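Local structure of afamin (Homo sapiens, 6FAK) at residues 157-160 and 161-165; 178-181 and 182-186; 421-424 and 425-429. The protein carries hydrophobic molecules in body fluids, binding vitamin E and keeping lipidated Wnt proteins soluble and active. One frame throughout, in Å; residues are numbered along the deposited sequence.

How the contacts relate
The three contacts are two helix turns and one helix start in a predominantly helical protein, and they follow one another along the chain. Contact 1 lies on helix 154-171 and contact 2 near the start of the next helix, 177-209; both contacts belong to the first albumin repeat. Their centres are 15 Å apart, and the two meet where Phe164 CE1 packs on Ala185 CB at 3.8 Å. Contact 3 opens helix 423-440 in the third repeat, its nearest atoms about 17 Å from contact 1 and about 15 Å from contact 2. Contacts 1 and 2 thus help hold two consecutive helices together, while contact 3 stands apart in another repeat.

Contact 1: 157-160 and 161-165; sequences LLTV and AVHFE
Val160 packs on Phe164, and Thr159 on His163, in neighbouring i to i+4 pairs on a largely buried turn of helix 154-171 in the first albumin repeat. In each pair the two side chains run alongside one another in a common direction. Val160 meets the phenylalanine ring at its edge, in the ring plane, with CG1 3.6 Å from Phe164 CD2. The valine torsion explains this approach: CG1 points away from the backbone N (chi1 166°), beside the carbonyl carbon. In the backbone, Phe164 N gives a 2.9 Å bond to Val160 O, while His163 N reaches Thr159 O at 3.0 Å with a nearly straight N-H (170°). The same Thr159 O also lies at the edge of the imidazole, 3.2 Å from His163 CD2, and Thr159 CG2 approaches that carbon at 3.9 Å. The ring's far nitrogen, NE2, is held by Glu288, and Thr159 OG1 bonds back to Pro155 O. Phe164 also meets the ring of Phe141 and touches Val188 of the following helix. Replacing it with an alanine would probably leave Val160 CG1 without its aromatic neighbour and open a gap between three helices. Leu157 and Ala161 pack on helix 134-148, Leu158 on helix 22-33 and Val160 on helix 177-209: an i to i+4 ladder on one helix set among its neighbours, as in the helical bundles of the albumin fold.

Contact 2: 178-181 and 182-186; sequences VNCL and QTRAI
The Gln182 chain runs alongside Val178 on the first turns of helix 177-209, which carries one half of the Cys171-Cys180 disulfide of the albumin fold. The amide end of the extended glutamine reaches back along the valine: Val178 CG1 is 3.2 Å from Gln182 NE2, a tight approach, and 3.5 Å from Gln182 CD. Along the backbone, Gln182 N bonds to Val178 O in the ordinary helical manner. Asn179 and Thr183, one residue further on, instead cross obliquely. The firm link between them is Thr183 N to Asn179 O at 3.0 Å. In the threonine conformer described, one of two modelled, OG1 lies beside its own backbone N (chi1 -59°) and gives a 2.7 Å bond to the same Asn179 O, from above the carbonyl plane and from the face opposite to Thr183 N. Two donors then grip one acceptor, though this is doubtful for the other conformer. The asparagine amide itself stays 3.7 Å from the hydroxyl at its nearest.

In the third pair Cys180 is buried, and the start of Arg184 lies against it. The cysteine swings its sulfur to the side remote from its own N (chi1 -174°) to join Cys171, and the disulfide ties two consecutive helices together. Arg184 touches Val167 and Cys171 of helix 154-171. Within the turn, Arg184 CG sits 3.3 Å from Cys180 O and 3.9 Å from Cys180 SG.

Contact 3: 421-424 and 425-429; sequences LSTE and ELVSL
Glu425 and Leu421 bury the most surface here, meeting across the start of helix 423-440 with Leu426 beside them. The leucine and glutamate side chains are set obliquely, with Leu421 CD2 lying 3.5 Å from Glu425 OE1, so a methyl group lines one side of the carboxylate. That carboxylate is otherwise well supplied with partners. Its OE2 forms a salt bridge with Arg468, and OE1 accepts a 2.6 Å bond from a water that in turn accepts from Ser422 N. With CG trans to the main-chain nitrogen (chi1 178°) and the chain extended, Glu425 leans back towards Leu421 and Ser422, just ahead of the helix, and can reach this water.

Leu421 uses its other atoms on the helix. It crosses Leu426 at about a right angle, CB resting 3.8 Å from Leu426 CG, and its CD1 meets Leu429 CD1 at 4.0 Å. Beyond them, Leu461 of helix 446-462 touches Leu421 and Leu429, and Leu414 of helix 376-417 packs on Leu426 and Leu429.

Ser422 caps the helix. Its OG occupies the crowded position between backbone N and carbonyl carbon (chi1 69°), from which it accepts a 3.2 Å bond from Glu425 N, while Leu426 N closes the first turn on Ser422 O. The result is a serine N-cap in which the return bond of a classical capping box is relayed by water, and the Leu421-Leu426 pair spanning it is a hydrophobic staple.

Contact 1: 157-160 and 161-165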
# COMPACT_ATOMS: atom_id res chain seq x y z
N LEU A 157 11.29 -4.16 -4.81
CA LEU A 157 12.26 -3.11 -5.05
C LEU A 157 13.31 -3.54 -6.06
O LEU A 157 13.71 -2.73 -6.95
CB LEU A 157 12.95 -2.67 -3.75
CG LEU A 157 12.73 -1.32 -3.12
CD1 LEU A 157 11.42 -0.61 -3.51
CD2 LEU A 157 12.91 -1.36 -1.62
N LEU A 158 13.79 -4.77 -5.93
CA LEU A 158 14.74 -5.34 -6.92
C LEU A 158 14.13 -5.47 -8.33
O LEU A 158 14.80 -5.21 -9.34
CB LEU A 158 15.26 -6.69 -6.46
CG LEU A 158 16.13 -6.72 -5.22
CD1 LEU A 158 16.27 -8.15 -4.72
CD2 LEU A 158 17.50 -6.12 -5.45
N THR A 159 12.88 -5.88 -8.43
CA THR A 159 12.17 -5.87 -9.69
C THR A 159 12.03 -4.45 -10.26
O THR A 159 12.21 -4.22 -11.50
CB THR A 159 10.79 -6.53 -9.54
OG1 THR A 159 10.97 -7.90 -9.17
CG2 THR A 159 9.98 -6.46 -10.84
N VAL A 160 11.68 -3.52 -9.39
CA VAL A 160 11.60 -2.12 -9.79
C VAL A 160 12.97 -1.64 -10.32
O VAL A 160 13.01 -1.01 -11.36
CB VAL A 160 10.98 -1.26 -8.63
CG1 VAL A 160 11.18 0.22 -8.84
CG2 VAL A 160 9.49 -1.55 -8.55
N ALA A 161 14.08 -1.96 -9.65
CA ALA A 161 15.43 -1.55 -10.10
C ALA A 161 15.75 -2.13 -11.46
O ALA A 161 16.30 -1.41 -12.31
CB ALA A 161 16.51 -1.97 -9.11
N VAL A 162 15.37 -3.39 -11.67
CA VAL A 162 15.57 -4.07 -12.97
C VAL A 162 14.83 -3.33 -14.11
O VAL A 162 15.40 -3.05 -15.15
CB VAL A 162 15.15 -5.56 -12.92
CG1 VAL A 162 15.03 -6.16 -14.31
CG2 VAL A 162 16.18 -6.36 -12.13
N HIS A 163 13.55 -3.05 -13.90
CA HIS A 163 12.74 -2.34 -14.87
C HIS A 163 13.22 -0.91 -15.11
O HIS A 163 13.24 -0.44 -16.27
CB HIS A 163 11.29 -2.46 -14.53
CG HIS A 163 10.77 -3.82 -14.85
ND1 HIS A 163 9.99 -4.06 -15.96
CD2 HIS A 163 11.06 -5.03 -14.32
CE1 HIS A 163 9.74 -5.36 -16.03
NE2 HIS A 163 10.38 -5.97 -15.05
N PHE A 164 13.68 -0.26 -14.04
CA PHE A 164 14.22 1.07 -14.17
C PHE A 164 15.49 1.03 -15.03
O PHE A 164 15.65 1.88 -15.90
CB PHE A 164 14.38 1.78 -12.82
CG PHE A 164 13.21 2.69 -12.47
CD1 PHE A 164 12.91 3.80 -13.26
CD2 PHE A 164 12.40 2.45 -11.34
CE1 PHE A 164 11.85 4.65 -12.93
CE2 PHE A 164 11.36 3.31 -10.99
CZ PHE A 164 11.07 4.40 -11.80
N GLU A 165 16.33 0.03 -14.84
CA GLU A 165 17.48 -0.18 -15.70
C GLU A 165 17.14 -0.41 -17.20
O GLU A 165 17.84 0.11 -18.09
CB GLU A 165 18.37 -1.30 -15.14
CG GLU A 165 19.52 -1.65 -16.08
CD GLU A 165 20.65 -2.42 -15.43
OE1 GLU A 165 21.78 -2.33 -15.96
OE2 GLU A 165 20.42 -3.12 -14.41

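Contact 2: 178-181 and 182-186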
# COMPACT_ATOMS: atom_id res chain seq x y z
N VAL A 178 14.79 12.87 -22.80
CA VAL A 178 13.97 13.35 -21.68
C VAL A 178 12.57 12.84 -21.82
O VAL A 178 12.00 12.39 -20.82
CB VAL A 178 13.88 14.89 -21.56
CG1 VAL A 178 12.88 15.33 -20.47
CG2 VAL A 178 15.22 15.43 -21.18
N ASN A 179 11.99 12.89 -23.02
CA ASN A 179 10.59 12.52 -23.19
C ASN A 179 10.43 11.03 -22.96
O ASN A 179 9.49 10.59 -22.27
CB ASN A 179 10.03 12.82 -24.57
CG ASN A 179 8.57 12.41 -24.67
OD1 ASN A 179 7.76 12.95 -23.94
ND2 ASN A 179 8.26 11.34 -25.46
N CYS A 180 11.34 10.26 -23.57
CA CYS A 180 11.37 8.78 -23.37
C CYS A 180 11.45 8.40 -21.86
O CYS A 180 10.65 7.63 -21.37
CB CYS A 180 12.55 8.17 -24.12
SG CYS A 180 12.63 6.35 -24.10
N LEU A 181 12.47 8.91 -21.17
CA LEU A 181 12.65 8.63 -19.74
C LEU A 181 11.39 8.93 -18.93
O LEU A 181 10.96 8.09 -18.13
CB LEU A 181 13.82 9.41 -19.16
CG LEU A 181 15.21 9.01 -19.65
CD1 LEU A 181 16.22 10.09 -19.34
CD2 LEU A 181 15.60 7.69 -18.99
N GLN A 182 10.76 10.07 -19.17
CA GLN A 182 9.60 10.47 -18.39
C GLN A 182 8.39 9.56 -18.65
O GLN A 182 7.70 9.18 -17.75
CB GLN A 182 9.27 11.95 -18.62
CG GLN A 182 10.32 12.89 -18.03
CD GLN A 182 10.18 14.37 -18.45
OE1 GLN A 182 9.32 14.74 -19.26
NE2 GLN A 182 11.03 15.21 -17.88
N THR A 183 8.18 9.23 -19.92
CA THR A 183 7.08 8.37 -20.38
C THR A 183 7.21 6.94 -19.87
O THR A 183 6.28 6.38 -19.29
CB THR A 183 7.07 8.33 -21.94
OG1 THR A 183 6.92 9.67 -22.43
CG2 THR A 183 5.95 7.45 -22.53
N ARG A 184 8.38 6.36 -20.11
CA ARG A 184 8.62 4.91 -19.87
C ARG A 184 8.74 4.58 -18.38
O ARG A 184 8.48 3.46 -17.98
CB ARG A 184 9.87 4.41 -20.62
CG ARG A 184 9.83 4.48 -22.14
CD ARG A 184 8.54 3.95 -22.77
NE ARG A 184 8.52 4.18 -24.20
CZ ARG A 184 7.45 4.33 -24.99
NH1 ARG A 184 7.62 4.56 -26.28
NH2 ARG A 184 6.23 4.24 -24.49
N ALA A 185 9.14 5.56 -17.59
CA ALA A 185 9.17 5.45 -16.11
C ALA A 185 7.76 5.34 -15.48
O ALA A 185 7.61 4.72 -14.41
CB ALA A 185 9.92 6.62 -15.52
N ILE A 186 6.73 5.89 -16.14
CA ILE A 186 5.39 5.91 -15.54
C ILE A 186 4.89 4.54 -15.07
O ILE A 186 4.46 4.42 -13.90
CB ILE A 186 4.36 6.62 -16.45
CG1 ILE A 186 4.63 8.13 -16.43
CG2 ILE A 186 2.93 6.37 -15.98
CD1 ILE A 186 4.05 8.82 -17.64

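Contact 3: 421-424 and 425-429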
# COMPACT_ATOMS: atom_id res chain seq x y z
N LEU A 421 -4.51 15.78 9.85
CA LEU A 421 -3.46 15.33 8.90
C LEU A 421 -2.83 16.49 8.15
O LEU A 421 -3.44 17.51 7.94
CB LEU A 421 -4.02 14.34 7.89
CG LEU A 421 -4.54 13.06 8.54
CD1 LEU A 421 -5.20 12.17 7.53
CD2 LEU A 421 -3.46 12.31 9.31
N SER A 422 -1.56 16.37 7.80
CA SER A 422 -0.92 17.34 6.94
C SER A 422 -1.66 17.42 5.58
O SER A 422 -2.24 16.45 5.06
CB SER A 422 0.55 17.01 6.69
OG SER A 422 0.66 15.85 5.90
N THR A 423 -1.63 18.62 5.03
CA THR A 423 -2.12 18.83 3.71
C THR A 423 -1.51 17.89 2.68
O THR A 423 -2.25 17.38 1.82
CB THR A 423 -1.95 20.33 3.31
OG1 THR A 423 -2.82 21.07 4.16
CG2 THR A 423 -2.31 20.54 1.88
N GLU A 424 -0.20 17.65 2.77
CA GLU A 424 0.44 16.74 1.80
C GLU A 424 -0.16 15.34 1.88
O GLU A 424 -0.41 14.71 0.86
CB GLU A 424 1.97 16.62 1.99
CG GLU A 424 2.78 17.81 1.48
CD GLU A 424 2.43 18.16 0.05
OE1 GLU A 424 1.80 19.22 -0.16
OE2 GLU A 424 2.70 17.35 -0.86
N GLU A 425 -0.43 14.89 3.10
CA GLU A 425 -1.01 13.56 3.29
C GLU A 425 -2.45 13.49 2.74
O GLU A 425 -2.81 12.50 2.10
CB GLU A 425 -0.99 13.13 4.78
CG GLU A 425 -1.66 11.77 4.97
CD GLU A 425 -1.28 11.04 6.25
OE1 GLU A 425 -0.71 11.64 7.20
OE2 GLU A 425 -1.58 9.83 6.26
N LEU A 426 -3.25 14.51 3.01
CA LEU A 426 -4.64 14.54 2.61
C LEU A 426 -4.72 14.54 1.09
O LEU A 426 -5.55 13.87 0.53
CB LEU A 426 -5.40 15.77 3.22
CG LEU A 426 -5.71 15.60 4.71
CD1 LEU A 426 -5.93 16.93 5.46
CD2 LEU A 426 -6.90 14.64 4.90
N VAL A 427 -3.85 15.31 0.46
CA VAL A 427 -3.73 15.33 -0.98
C VAL A 427 -3.38 13.95 -1.55
O VAL A 427 -4.06 13.50 -2.46
CB VAL A 427 -2.72 16.42 -1.43
CG1 VAL A 427 -2.36 16.24 -2.93
CG2 VAL A 427 -3.34 17.79 -1.24
N SER A 428 -2.37 13.27 -1.00
CA SER A 428 -2.04 11.88 -1.37
C SER A 428 -3.21 10.92 -1.23
O SER A 428 -3.45 10.13 -2.12
CB SER A 428 -0.84 11.34 -0.59
OG SER A 428 0.21 12.09 -1.09
N LEU A 429 -3.91 10.98 -0.11
CA LEU A 429 -5.06 10.11 0.14
C LEU A 429 -6.21 10.33 -0.84
O LEU A 429 -6.87 9.38 -1.28
CB LEU A 429 -5.55 10.31 1.59
CG LEU A 429 -4.61 9.81 2.66
CD1 LEU A 429 -5.10 10.22 4.07
CD2 LEU A 429 -4.49 8.31 2.62
O HOH W 1 0.05 13.95 8.02